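Local coordinates for protein ribonucleoside-diphosphate reductase (Pseudomonas aeruginosa, PDB 5IM3) that probably reduces ribonucleoside diphosphates to the deoxyribonucleotides needed for DNA synthesis, and binds dATP as an allosteric effector, at residues Met354-Leu360 with Thr774-Thr779; Gly401-Thr407 with Ala449-Glu455; Arg735-Glu741 with Trp896-Leu900. All coordinates share one frame; numbering follows the deposited sequence.

Contact 1 of 3, residues Met354-Leu360 with Thr774-Thr779; sequences MSSTPTL and TIANIT
A strand-to-helix junction, where strand 353-355, antiparallel to strand 600-608 of the barrel sheet, runs into helix 357-362, packs onto helix 773-779, with Met-354 and Leu-360 closing on Ile-775. Carbon meets carbon at most of the contacts, which identifies apolar packing. Ile-775 is the central residue: its CG2 methyl lies 3.7 Å from Met-354 CG and 3.9 Å from Leu-360 CD1, and it also meets Ser-355 O at 3.5 Å. Placing CG1 between the backbone N and the carbonyl carbon (chi1 61°) leaves that methyl anti to the carbonyl carbon and directed at the junction. The side chains of Met-354 and Ile-775 run alongside in opposite senses, Met-354 CG against Ile-775 CB. The methionine chain is bent twice (chi2 55°, chi3 61°), and this curl carries its CE to 3.7 Å from Thr-779 CG2. Farther along helix 357-362, Leu-360 CD1 reaches Ile-778 CD1 tip to tip at 4.1 Å. Met-663 of strand 659-663 touches both Met-354 and Ile-775, so the sheet also lines this buried joint. Thr-357 crosses Thr-774 at about a right angle, and its OG1 has a hydrogen-bond partner in Tyr-307 OH of helix 297-307. The hydroxyl of Thr-779 is used inside its own helix: OG1 donates to a lone pair of Ile-775 O at 2.8 Å, in the carbonyl plane.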
loop_
_atom_site.group_PDB
_atom_site.type_symbol
_atom_site.label_atom_id
_atom_site.label_comp_id
_atom_site.label_asym_id
_atom_site.label_seq_id
_atom_site.Cartn_x
_atom_site.Cartn_y
_atom_site.Cartn_z
ATOM N N MET A 354 -9.581 -47.628 17.838
ATOM C CA MET A 354 -8.601 -47.899 16.795
ATOM C C MET A 354 -7.214 -47.589 17.328
ATOM O O MET A 354 -6.958 -46.478 17.798
ATOM C CB MET A 354 -8.888 -47.077 15.534
ATOM C CG MET A 354 -8.088 -47.520 14.317
ATOM S SD MET A 354 -8.289 -49.274 13.925
ATOM C CE MET A 354 -10.050 -49.366 13.606
ATOM N N SER A 355 -6.327 -48.574 17.253
ATOM C CA SER A 355 -4.946 -48.361 17.634
ATOM C C SER A 355 -4.308 -47.324 16.718
ATOM O O SER A 355 -4.803 -47.027 15.627
ATOM C CB SER A 355 -4.170 -49.676 17.570
ATOM O OG SER A 355 -4.805 -50.675 18.350
ATOM N N SER A 356 -3.193 -46.766 17.180
ATOM C CA SER A 356 -2.482 -45.769 16.402
ATOM C C SER A 356 -1.936 -46.382 15.114
ATOM O O SER A 356 -1.820 -47.602 14.969
ATOM C CB SER A 356 -1.336 -45.178 17.218
ATOM O OG SER A 356 -0.409 -46.189 17.568
ATOM N N THR A 357 -1.588 -45.503 14.178
ATOM C CA THR A 357 -1.024 -45.919 12.896
ATOM C C THR A 357 0.156 -46.875 13.031
ATOM O O THR A 357 0.174 -47.894 12.322
ATOM C CB THR A 357 -0.641 -44.655 12.110
ATOM O OG1 THR A 357 -1.808 -44.143 11.447
ATOM C CG2 THR A 357 0.448 -44.929 11.079
ATOM N N PRO A 358 1.159 -46.625 13.880
ATOM C CA PRO A 358 2.273 -47.587 13.957
ATOM C C PRO A 358 1.859 -48.941 14.503
ATOM O O PRO A 358 2.363 -49.968 14.034
ATOM C CB PRO A 358 3.294 -46.882 14.867
ATOM C CG PRO A 358 2.508 -45.907 15.645
ATOM C CD PRO A 358 1.393 -45.453 14.740
ATOM N N THR A 359 0.958 -48.983 15.486
ATOM C CA THR A 359 0.478 -50.270 15.975
ATOM C C THR A 359 -0.217 -51.037 14.858
ATOM O O THR A 359 0.103 -52.201 14.597
ATOM C CB THR A 359 -0.465 -50.075 17.165
ATOM O OG1 THR A 359 0.270 -49.559 18.279
ATOM C CG2 THR A 359 -1.108 -51.395 17.571
ATOM N N LEU A 360 -1.159 -50.387 14.172
ATOM C CA LEU A 360 -1.856 -51.035 13.066
ATOM C C LEU A 360 -0.885 -51.589 12.035
ATOM O O LEU A 360 -1.107 -52.672 11.479
ATOM C CB LEU A 360 -2.813 -50.043 12.404
ATOM C CG LEU A 360 -4.040 -49.644 13.222
ATOM C CD1 LEU A 360 -4.845 -48.626 12.448
ATOM C CD2 LEU A 360 -4.888 -50.869 13.566
ATOM N N THR A 774 -5.464 -40.687 9.762
ATOM C CA THR A 774 -5.678 -41.952 9.067
ATOM C C THR A 774 -6.782 -42.774 9.726
ATOM O O THR A 774 -7.678 -43.283 9.042
ATOM C CB THR A 774 -4.372 -42.744 9.012
ATOM O OG1 THR A 774 -3.374 -41.971 8.340
ATOM C CG2 THR A 774 -4.569 -44.060 8.270
ATOM N N ILE A 775 -6.740 -42.917 11.055
ATOM C CA ILE A 775 -7.643 -43.851 11.722
ATOM C C ILE A 775 -9.080 -43.340 11.752
ATOM O O ILE A 775 -10.014 -44.144 11.855
ATOM C CB ILE A 775 -7.147 -44.174 13.146
ATOM C CG1 ILE A 775 -7.081 -42.915 14.011
ATOM C CG2 ILE A 775 -5.783 -44.859 13.085
ATOM C CD1 ILE A 775 -6.662 -43.190 15.449
ATOM N N ALA A 776 -9.291 -42.025 11.673
ATOM C CA ALA A 776 -10.643 -41.512 11.483
ATOM C C ALA A 776 -11.158 -41.848 10.089
ATOM O O ALA A 776 -12.326 -42.217 9.923
ATOM C CB ALA A 776 -10.675 -40.002 11.723
ATOM N N ASN A 777 -10.297 -41.733 9.075
ATOM C CA ASN A 777 -10.674 -42.149 7.729
ATOM C C ASN A 777 -10.947 -43.645 7.669
ATOM O O ASN A 777 -11.853 -44.090 6.955
ATOM C CB ASN A 777 -9.574 -41.776 6.734
ATOM C CG ASN A 777 -9.482 -40.285 6.496
ATOM O OD1 ASN A 777 -10.099 -39.488 7.205
ATOM N ND2 ASN A 777 -8.707 -39.897 5.493
ATOM N N ILE A 778 -10.162 -44.443 8.399
ATOM C CA ILE A 778 -10.381 -45.886 8.402
ATOM C C ILE A 778 -11.750 -46.207 8.988
ATOM O O ILE A 778 -12.479 -47.059 8.469
ATOM C CB ILE A 778 -9.253 -46.601 9.169
ATOM C CG1 ILE A 778 -7.922 -46.436 8.429
ATOM C CG2 ILE A 778 -9.574 -48.086 9.348
ATOM C CD1 ILE A 778 -6.720 -46.917 9.210
ATOM N N THR A 779 -12.122 -45.530 10.071
ATOM C CA THR A 779 -13.382 -45.780 10.754
ATOM C C THR A 779 -14.531 -44.931 10.224
ATOM O O THR A 779 -15.682 -45.175 10.598
ATOM C CB THR A 779 -13.222 -45.535 12.259
ATOM O OG1 THR A 779 -12.782 -44.190 12.481
ATOM C CG2 THR A 779 -12.208 -46.510 12.857
#

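Contact 2 of 3, residues Gly401-Thr407 with Ala449-Glu455; sequences GLGNDWT and AVCAYLE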
loop_
_atom_site.group_PDB
_atom_site.type_symbol
_atom_site.label_atom_id
_atom_site.label_comp_id
_atom_site.label_asym_id
_atom_site.label_seq_id
_atom_site.Cartn_x
_atom_site.Cartn_y
_atom_site.Cartn_z
ATOM N N GLY A 401 8.072 -39.475 15.013
ATOM C CA GLY A 401 7.945 -38.049 15.268
ATOM C C GLY A 401 8.605 -37.684 16.587
ATOM O O GLY A 401 8.565 -38.457 17.543
ATOM N N LEU A 402 9.200 -36.492 16.631
ATOM C CA LEU A 402 10.080 -36.102 17.725
ATOM C C LEU A 402 9.767 -34.704 18.238
ATOM O O LEU A 402 9.580 -33.767 17.456
ATOM C CB LEU A 402 11.542 -36.137 17.277
ATOM C CG LEU A 402 12.167 -37.518 17.121
ATOM C CD1 LEU A 402 13.268 -37.481 16.087
ATOM C CD2 LEU A 402 12.708 -37.975 18.459
ATOM N N GLY A 403 9.737 -34.570 19.561
ATOM C CA GLY A 403 9.853 -33.281 20.223
ATOM C C GLY A 403 11.217 -33.173 20.890
ATOM O O GLY A 403 11.662 -34.109 21.558
ATOM N N ASN A 404 11.875 -32.031 20.681
ATOM C CA ASN A 404 13.204 -31.763 21.227
ATOM C C ASN A 404 13.157 -30.518 22.100
ATOM O O ASN A 404 12.778 -29.440 21.627
ATOM C CB ASN A 404 14.239 -31.548 20.121
ATOM C CG ASN A 404 14.661 -32.820 19.437
ATOM O OD1 ASN A 404 14.324 -33.928 19.861
ATOM N ND2 ASN A 404 15.423 -32.665 18.362
ATOM N N ASP A 405 13.582 -30.657 23.355
ATOM C CA ASP A 405 13.761 -29.521 24.253
ATOM C C ASP A 405 15.187 -28.991 24.108
ATOM O O ASP A 405 16.141 -29.617 24.583
ATOM C CB ASP A 405 13.477 -29.931 25.694
ATOM C CG ASP A 405 14.063 -28.958 26.700
ATOM O OD1 ASP A 405 14.039 -27.739 26.431
ATOM O OD2 ASP A 405 14.554 -29.413 27.756
ATOM N N TRP A 406 15.332 -27.833 23.469
ATOM C CA TRP A 406 16.636 -27.224 23.243
ATOM C C TRP A 406 16.957 -26.113 24.232
ATOM O O TRP A 406 18.027 -25.505 24.135
ATOM C CB TRP A 406 16.715 -26.697 21.808
ATOM C CG TRP A 406 17.019 -27.797 20.859
ATOM C CD1 TRP A 406 16.127 -28.648 20.270
ATOM C CD2 TRP A 406 18.316 -28.209 20.418
ATOM N NE1 TRP A 406 16.789 -29.556 19.481
ATOM C CE2 TRP A 406 18.133 -29.308 19.553
ATOM C CE3 TRP A 406 19.614 -27.755 20.665
ATOM C CZ2 TRP A 406 19.201 -29.955 18.935
ATOM C CZ3 TRP A 406 20.670 -28.399 20.050
ATOM C CH2 TRP A 406 20.458 -29.485 19.195
ATOM N N THR A 407 16.077 -25.861 25.195
ATOM C CA THR A 407 16.295 -24.781 26.151
ATOM C C THR A 407 17.620 -24.876 26.901
ATOM O O THR A 407 18.237 -23.823 27.131
ATOM C CB THR A 407 15.121 -24.745 27.135
ATOM O OG1 THR A 407 13.922 -24.402 26.428
ATOM C CG2 THR A 407 15.358 -23.734 28.253
ATOM N N ALA A 449 9.028 -36.114 11.102
ATOM C CA ALA A 449 9.210 -34.702 11.415
ATOM C C ALA A 449 9.722 -34.524 12.844
ATOM O O ALA A 449 9.709 -35.465 13.642
ATOM C CB ALA A 449 7.901 -33.945 11.215
ATOM N N VAL A 450 10.176 -33.311 13.157
ATOM C CA VAL A 450 10.708 -32.976 14.473
ATOM C C VAL A 450 10.279 -31.554 14.820
ATOM O O VAL A 450 10.158 -30.694 13.944
ATOM C CB VAL A 450 12.250 -33.125 14.509
ATOM C CG1 VAL A 450 12.886 -32.337 13.382
ATOM C CG2 VAL A 450 12.819 -32.695 15.856
ATOM N N CYS A 451 10.029 -31.313 16.107
ATOM C CA CYS A 451 9.647 -29.993 16.600
ATOM C C CYS A 451 10.602 -29.589 17.712
ATOM O O CYS A 451 10.726 -30.303 18.712
ATOM C CB CYS A 451 8.204 -29.978 17.115
ATOM S SG CYS A 451 7.654 -28.355 17.724
ATOM N N ALA A 452 11.257 -28.441 17.549
ATOM C CA ALA A 452 12.158 -27.915 18.564
ATOM C C ALA A 452 11.423 -26.938 19.475
ATOM O O ALA A 452 10.656 -26.091 19.009
ATOM C CB ALA A 452 13.358 -27.224 17.912
ATOM N N TYR A 453 11.660 -27.068 20.779
ATOM C CA TYR A 453 11.047 -26.221 21.792
ATOM C C TYR A 453 12.100 -25.325 22.435
ATOM O O TYR A 453 13.229 -25.759 22.680
ATOM C CB TYR A 453 10.370 -27.062 22.875
ATOM C CG TYR A 453 9.051 -27.676 22.471
ATOM C CD1 TYR A 453 9.007 -28.807 21.665
ATOM C CD2 TYR A 453 7.853 -27.153 22.932
ATOM C CE1 TYR A 453 7.804 -29.382 21.308
ATOM C CE2 TYR A 453 6.643 -27.722 22.578
ATOM C CZ TYR A 453 6.627 -28.837 21.765
ATOM O OH TYR A 453 5.432 -29.410 21.407
ATOM N N LEU A 454 11.722 -24.080 22.719
ATOM C CA LEU A 454 12.611 -23.146 23.399
ATOM C C LEU A 454 11.810 -22.305 24.384
ATOM O O LEU A 454 10.721 -21.828 24.059
ATOM C CB LEU A 454 13.334 -22.236 22.405
ATOM C CG LEU A 454 14.595 -21.574 22.955
ATOM C CD1 LEU A 454 15.710 -22.600 23.106
ATOM C CD2 LEU A 454 15.032 -20.422 22.065
ATOM N N GLU A 455 12.358 -22.126 25.583
ATOM C CA GLU A 455 11.685 -21.364 26.623
ATOM C C GLU A 455 11.843 -19.865 26.366
ATOM O O GLU A 455 12.822 -19.417 25.761
ATOM C CB GLU A 455 12.239 -21.748 27.996
ATOM C CG GLU A 455 11.308 -21.452 29.162
ATOM C CD GLU A 455 11.643 -22.262 30.400
ATOM O OE1 GLU A 455 12.103 -23.418 30.258
ATOM O OE2 GLU A 455 11.441 -21.748 31.519
#
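Asn-404 lays its side-chain amide against Val-450, with ND2 3.6 Å from the CG2 methyl. The amide is held at both ends by residues beyond the pair of strands, OD1 by Thr-376 OG1 and ND2 by Asn-392 OD1, which should fix its rotation. Val-450 CG2 also touches Leu-402 CB at 3.9 Å, as expected if it lies between two successive side chains of the same sheet face. Ala-452 continues that face and meets Trp-406 CD1 through CB; helices 382-395 and 427-440 cover this side. The Trp-406 side chain lies about 8 Å from a bound dATP, near but not lining its pocket. Asp-405, Cys-451 and Tyr-453 point to the other face, where the edge of the Tyr-453 ring comes up to Asn-404 O in its plane.

The backbone evidence is a regular parallel pairing. The peptides of Leu-402, Asn-404 and Trp-406 donate to Ala-449 O, Cys-451 O and Tyr-453 O, while Cys-451 N and Tyr-453 N return to Leu-402 O and Asn-404 O. The straightest of these, Asn-404 N to Cys-451 O, measures 2.9 Å with 165° at the hydrogen. Past Asp-405 the first strand ends: Asp-405 OD1 accepts from Thr-407 N at 3.0 Å, forming an Asx turn, and is met from above the carboxylate plane. Thr-407 OG1, placed beside its own backbone N (chi1 -65°), then takes the next bond from Glu-455 N at 2.9 Å. His-513 joins the two strand ends, bonding Asp-405 OD2 and Glu-455 OE1; Glu-455 OE2 forms a salt bridge with Lys-566 NZ. Parallel strands, 15° apart in direction, joined in the chain through helix 427-440, which packs on one face, form a beta-alpha-beta crossover, the repeating element of the ten-stranded alpha-beta barrel of ribonucleotide reductases.

Contact 3 of 3, residues Arg735-Glu741 with Trp896-Leu900; sequences RGAKYIE and WFRGL
Stacking dominates between Arg-735 and Trp-896: the guanidinium lies flat on the indole, the planes only 8° apart and the centres separated by 3.6 Å, which makes a cation-pi contact over the five-membered ring. A bend at chi3 (-64°) in an otherwise extended arginine chain turns the group onto that face. Asp-489 holds both groups, OD2 in a salt bridge with Arg-735 NE and OD1 hydrogen-bonded to Trp-896 NE1, which should favour the stacked arrangement.

Among the hydrogen bonds, Arg-735 NH1 reaches Trp-896 O at 2.9 Å, in the guanidinium plane but well above that of the carbonyl. Gly-899 N approaches the same oxygen from the opposite face, and a water links it to Arg-735 NH2 and Leu-900 O. Glu-741 N donates to Phe-897 O at 2.9 Å with 166° at the hydrogen; Arg-898 NH1 to Glu-741 O is weak.

Apolar packing adds Tyr-739 CB, 3.5 Å from Trp-896 CH2. The Phe-897 ring has backbone over one face, Glu-741 N over its centre and Ile-740 C nearer the rim, while Glu-741 CB lies 3.6 Å from Phe-897 CE2.

Charge pairing across the contact is loose, Glu-741 OE2 to Arg-898 NH1 being a long 3.8 Å salt bridge; Arg-898 NE pairs with Glu-861.

Together these bonds fasten the loop after helix 724-735 to the end of helix 885-897, which Gly-899, at positive phi, terminates in a Schellman motif.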
loop_
_atom_site.group_PDB
_atom_site.type_symbol
_atom_site.label_atom_id
_atom_site.label_comp_id
_atom_site.label_asym_id
_atom_site.label_seq_id
_atom_site.Cartn_x
_atom_site.Cartn_y
_atom_site.Cartn_z
ATOM N N ARG A 735 -1.207 -20.223 40.246
ATOM C CA ARG A 735 -1.121 -19.063 39.365
ATOM C C ARG A 735 -1.884 -17.873 39.935
ATOM O O ARG A 735 -1.427 -16.730 39.831
ATOM C CB ARG A 735 -1.649 -19.412 37.974
ATOM C CG ARG A 735 -1.458 -18.294 36.961
ATOM C CD ARG A 735 -2.212 -18.556 35.677
ATOM N NE ARG A 735 -1.722 -19.735 34.971
ATOM C CZ ARG A 735 -2.195 -20.154 33.801
ATOM N NH1 ARG A 735 -3.172 -19.491 33.199
ATOM N NH2 ARG A 735 -1.688 -21.238 33.226
ATOM N N GLY A 736 -3.043 -18.117 40.523
ATOM C CA GLY A 736 -3.871 -17.053 41.066
ATOM C C GLY A 736 -5.083 -16.810 40.184
ATOM O O GLY A 736 -4.995 -16.826 38.949
ATOM N N ALA A 737 -6.232 -16.574 40.823
ATOM C CA ALA A 737 -7.473 -16.383 40.082
ATOM C C ALA A 737 -7.419 -15.164 39.171
ATOM O O ALA A 737 -8.219 -15.070 38.234
ATOM C CB ALA A 737 -8.649 -16.258 41.051
ATOM N N LYS A 738 -6.497 -14.233 39.422
ATOM C CA LYS A 738 -6.371 -13.055 38.571
ATOM C C LYS A 738 -5.942 -13.415 37.156
ATOM O O LYS A 738 -6.178 -12.630 36.231
ATOM C CB LYS A 738 -5.372 -12.075 39.193
ATOM C CG LYS A 738 -5.325 -10.702 38.527
ATOM C CD LYS A 738 -4.666 -9.656 39.428
ATOM C CE LYS A 738 -3.216 -9.395 39.050
ATOM N NZ LYS A 738 -3.101 -8.698 37.738
ATOM N N TYR A 739 -5.331 -14.585 36.963
ATOM C CA TYR A 739 -4.781 -14.969 35.671
ATOM C C TYR A 739 -5.342 -16.271 35.113
ATOM O O TYR A 739 -4.926 -16.682 34.025
ATOM C CB TYR A 739 -3.256 -15.094 35.766
ATOM C CG TYR A 739 -2.556 -13.843 36.239
ATOM C CD1 TYR A 739 -2.357 -12.768 35.384
ATOM C CD2 TYR A 739 -2.082 -13.744 37.539
ATOM C CE1 TYR A 739 -1.711 -11.625 35.816
ATOM C CE2 TYR A 739 -1.437 -12.608 37.977
ATOM C CZ TYR A 739 -1.252 -11.552 37.113
ATOM O OH TYR A 739 -0.610 -10.421 37.557
ATOM N N ILE A 740 -6.256 -16.937 35.813
ATOM C CA ILE A 740 -6.826 -18.185 35.312
ATOM C C ILE A 740 -8.237 -18.336 35.856
ATOM O O ILE A 740 -8.506 -18.044 37.025
ATOM C CB ILE A 740 -5.957 -19.404 35.689
ATOM C CG1 ILE A 740 -6.598 -20.700 35.180
ATOM C CG2 ILE A 740 -5.741 -19.463 37.197
ATOM C CD1 ILE A 740 -5.693 -21.920 35.298
ATOM N N GLU A 741 -9.136 -18.802 34.995
ATOM C CA GLU A 741 -10.510 -19.094 35.386
ATOM C C GLU A 741 -10.995 -20.257 34.539
ATOM O O GLU A 741 -10.989 -20.170 33.308
ATOM C CB GLU A 741 -11.411 -17.873 35.202
ATOM C CG GLU A 741 -12.863 -18.119 35.561
ATOM C CD GLU A 741 -13.693 -16.857 35.509
ATOM O OE1 GLU A 741 -13.357 -15.895 36.232
ATOM O OE2 GLU A 741 -14.673 -16.822 34.738
ATOM N N TRP A 896 -4.669 -19.381 27.371
ATOM C CA TRP A 896 -3.906 -19.448 28.613
ATOM C C TRP A 896 -4.807 -19.209 29.819
ATOM O O TRP A 896 -4.730 -19.929 30.821
ATOM C CB TRP A 896 -2.772 -18.422 28.566
ATOM C CG TRP A 896 -1.927 -18.376 29.797
ATOM C CD1 TRP A 896 -1.037 -19.320 30.219
ATOM C CD2 TRP A 896 -1.880 -17.319 30.760
ATOM N NE1 TRP A 896 -0.442 -18.919 31.391
ATOM C CE2 TRP A 896 -0.942 -17.693 31.743
ATOM C CE3 TRP A 896 -2.539 -16.093 30.887
ATOM C CZ2 TRP A 896 -0.651 -16.887 32.840
ATOM C CZ3 TRP A 896 -2.250 -15.298 31.973
ATOM C CH2 TRP A 896 -1.308 -15.695 32.934
ATOM N N PHE A 897 -5.675 -18.202 29.733
ATOM C CA PHE A 897 -6.552 -17.866 30.850
ATOM C C PHE A 897 -7.470 -19.029 31.219
ATOM O O PHE A 897 -7.914 -19.126 32.369
ATOM C CB PHE A 897 -7.368 -16.619 30.494
ATOM C CG PHE A 897 -8.117 -16.024 31.650
ATOM C CD1 PHE A 897 -7.445 -15.366 32.666
ATOM C CD2 PHE A 897 -9.499 -16.100 31.708
ATOM C CE1 PHE A 897 -8.135 -14.810 33.726
ATOM C CE2 PHE A 897 -10.192 -15.546 32.764
ATOM C CZ PHE A 897 -9.510 -14.902 33.774
ATOM N N ARG A 898 -7.758 -19.921 30.270
ATOM C CA ARG A 898 -8.684 -21.027 30.490
ATOM C C ARG A 898 -7.976 -22.332 30.837
ATOM O O ARG A 898 -8.593 -23.400 30.778
ATOM C CB ARG A 898 -9.573 -21.225 29.261
ATOM C CG ARG A 898 -10.523 -20.075 28.988
ATOM C CD ARG A 898 -11.546 -19.937 30.104
ATOM N NE ARG A 898 -12.362 -18.738 29.973
ATOM C CZ ARG A 898 -13.249 -18.344 30.879
ATOM N NH1 ARG A 898 -13.441 -19.061 31.979
ATOM N NH2 ARG A 898 -13.946 -17.234 30.684
ATOM N N GLY A 899 -6.698 -22.269 31.195
ATOM C CA GLY A 899 -6.011 -23.440 31.696
ATOM C C GLY A 899 -5.602 -24.447 30.650
ATOM O O GLY A 899 -5.371 -25.612 30.989
ATOM N N LEU A 900 -5.498 -24.046 29.388
ATOM C CA LEU A 900 -5.029 -24.966 28.364
ATOM C C LEU A 900 -3.529 -25.193 28.501
ATOM O O LEU A 900 -2.775 -24.290 28.877
ATOM C CB LEU A 900 -5.359 -24.434 26.969
ATOM C CG LEU A 900 -6.830 -24.474 26.545
ATOM C CD1 LEU A 900 -6.977 -23.882 25.156
ATOM C CD2 LEU A 900 -7.391 -25.892 26.577
HETATM O O HOH W 1 -3.071 -22.443 30.711
#

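How the contacts relate
Contacts 1 and 2 are buried and both reach the barrel sheet, contact 1 at a strand-helix junction beside it and contact 2 between two of its strands; their nearest atoms are about 9 Å apart, and contact 2 is nested within the loop closed by contact 1. Contact 3 is only partly buried, its centre about 31 Å from the centre of the chain, joining a loop to a helix end. Chemistry follows position: apolar side-chain packing at contact 1, mainly backbone hydrogen bonds between parallel strands, with buried polar side chains held from outside, at contact 2, and a stacked arginine, a water and a long ion pair at contact 3. Segments of contacts 1 and 3 alternate.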